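Local structure of peroxiredoxin 6 (Arenicola marina, 2V2G) at residues Asp181-Val186 with Thr216-Ser221. The protein probably reduces hydrogen peroxide and organic hydroperoxides to water and alcohols as a thiol-specific peroxidase of the Prx6 subfamily. The protein carries 1 engineered substitution. Numbering follows the deposited sequence.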
loop_
_atom_site.group_PDB
_atom_site.type_symbol
_atom_site.label_atom_id
_atom_site.label_comp_id
_atom_site.label_asym_id
_atom_site.label_seq_id
_atom_site.Cartn_x
_atom_site.Cartn_y
_atom_site.Cartn_z
ATOM N N ASP A 181 17.306 11.739 2.608
ATOM C CA ASP A 181 17.139 12.478 1.326
ATOM C C ASP A 181 16.454 13.809 1.586
ATOM O O ASP A 181 15.687 13.932 2.538
ATOM C CB ASP A 181 16.269 11.674 0.317
ATOM C CG ASP A 181 16.998 10.431 -0.265
ATOM O OD1 ASP A 181 18.239 10.326 -0.080
ATOM O OD2 ASP A 181 16.293 9.568 -0.880
ATOM N N ARG A 182 16.608 14.768 0.688
ATOM C CA ARG A 182 15.864 16.015 0.839
ATOM C C ARG A 182 14.309 15.822 0.824
ATOM O O ARG A 182 13.800 14.891 0.190
ATOM C CB ARG A 182 16.278 17.016 -0.226
ATOM C CG ARG A 182 15.962 16.566 -1.600
ATOM C CD ARG A 182 16.571 17.436 -2.646
ATOM N NE ARG A 182 16.213 16.889 -3.956
ATOM C CZ ARG A 182 16.529 17.475 -5.102
ATOM N NH1 ARG A 182 17.130 18.661 -5.088
ATOM N NH2 ARG A 182 16.237 16.872 -6.249
ATOM N N CYS A 183 13.617 16.658 1.598
ATOM C CA CYS A 183 12.184 16.657 1.724
ATOM C C CYS A 183 11.599 17.894 1.028
ATOM O O CYS A 183 12.365 18.811 0.628
ATOM C CB CYS A 183 11.821 16.669 3.220
ATOM S SG CYS A 183 12.387 15.212 4.072
ATOM N N MET A 184 10.275 17.945 0.929
ATOM C CA MET A 184 9.610 19.120 0.459
ATOM C C MET A 184 9.042 19.911 1.590
ATOM O O MET A 184 8.488 19.357 2.527
ATOM C CB MET A 184 8.482 18.754 -0.528
ATOM C CG MET A 184 8.820 17.717 -1.525
ATOM S SD MET A 184 10.283 18.015 -2.514
ATOM C CE MET A 184 9.903 19.553 -3.162
ATOM N N VAL A 185 9.165 21.233 1.505
ATOM C CA VAL A 185 8.526 22.142 2.473
ATOM C C VAL A 185 7.026 22.176 2.102
ATOM O O VAL A 185 6.683 22.343 0.943
ATOM C CB VAL A 185 9.101 23.537 2.407
ATOM C CG1 VAL A 185 8.378 24.460 3.393
ATOM C CG2 VAL A 185 10.595 23.490 2.782
ATOM N N VAL A 186 6.169 22.002 3.090
ATOM C CA VAL A 186 4.723 21.920 2.835
ATOM C C VAL A 186 4.221 23.294 2.387
ATOM O O VAL A 186 4.745 24.328 2.818
ATOM C CB VAL A 186 3.961 21.341 4.054
ATOM C CG1 VAL A 186 4.434 19.902 4.357
ATOM C CG2 VAL A 186 4.092 22.321 5.266
ATOM N N THR A 216 14.081 21.099 0.940
ATOM C CA THR A 216 14.978 21.382 2.056
ATOM C C THR A 216 15.719 20.091 2.511
ATOM O O THR A 216 15.149 19.006 2.394
ATOM C CB THR A 216 14.175 22.013 3.257
ATOM O OG1 THR A 216 15.104 22.487 4.258
ATOM C CG2 THR A 216 13.133 20.994 3.859
ATOM N N PRO A 217 16.949 20.191 3.041
ATOM C CA PRO A 217 17.498 18.974 3.677
ATOM C C PRO A 217 16.548 18.397 4.730
ATOM O O PRO A 217 15.785 19.142 5.374
ATOM C CB PRO A 217 18.768 19.468 4.367
ATOM C CG PRO A 217 19.149 20.718 3.656
ATOM C CD PRO A 217 17.846 21.344 3.153
ATOM N N GLN A 218 16.564 17.078 4.919
ATOM C CA GLN A 218 15.708 16.492 5.898
ATOM C C GLN A 218 16.033 17.075 7.279
ATOM O O GLN A 218 17.198 17.058 7.711
ATOM C CB GLN A 218 15.855 14.987 5.897
ATOM C CG GLN A 218 15.117 14.316 7.051
ATOM C CD GLN A 218 15.113 12.801 6.922
ATOM O OE1 GLN A 218 15.251 12.262 5.807
ATOM N NE2 GLN A 218 14.808 12.118 8.016
ATOM N N PRO A 219 15.008 17.630 7.955
ATOM C CA PRO A 219 15.268 18.129 9.326
ATOM C C PRO A 219 15.615 17.019 10.304
ATOM O O PRO A 219 15.072 15.915 10.202
ATOM C CB PRO A 219 13.944 18.793 9.738
ATOM C CG PRO A 219 13.062 18.720 8.614
ATOM C CD PRO A 219 13.624 17.882 7.503
ATOM N N LYS A 220 16.505 17.307 11.240
ATOM C CA LYS A 220 16.666 16.438 12.421
ATOM C C LYS A 220 15.331 16.365 13.211
ATOM O O LYS A 220 14.673 17.384 13.371
ATOM C CB LYS A 220 17.778 16.961 13.319
ATOM C CG LYS A 220 17.703 16.386 14.741
ATOM C CD LYS A 220 19.048 16.215 15.454
ATOM C CE LYS A 220 18.819 15.694 16.897
ATOM N NZ LYS A 220 17.607 14.768 17.021
ATOM N N SER A 221 14.966 15.184 13.732
ATOM C CA SER A 221 13.641 14.973 14.365
ATOM C C SER A 221 13.734 14.066 15.598
ATOM O O SER A 221 14.737 13.359 15.768
ATOM C CB SER A 221 12.639 14.378 13.336
ATOM O OG SER A 221 13.058 13.087 12.876
#
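Cys183 and Thr216 form an antiparallel hydrogen-bonded pair, each backbone N reaching the other's carbonyl O at 2.9 Å, and so join strands 183-185 and 214-216 in the middle of the four-stranded antiparallel sheet of the C-terminal domain. Pro217, which has no N-H to offer, follows directly, and the chain leaves the sheet as an extended loop.

Beta-branched residues suit this strand pair. Val185 and Thr216 cross at about a right angle, the valine CG2 lying 3.7 Å from the threonine CG2. That methyl can face the valine because OG1 takes the place anti to the backbone N (chi1 -171°). Cys183, small and weakly polar, fits a buried site among Leu165 of helix 153-168, Val171 and Trp177; its SG rests 3.9 Å from Gln218 CB. Arg182, exposed just before the strand, lays its aliphatic CB near Thr216 O while its guanidinium group makes a cation-pi contact with Tyr215. Gln218 combines an aliphatic stem with a polar end: its chain runs extended past Cys183, its OE1 accepts a hydrogen bond from Gly180 N, and its CB sits 3.5 Å from Asp181 O.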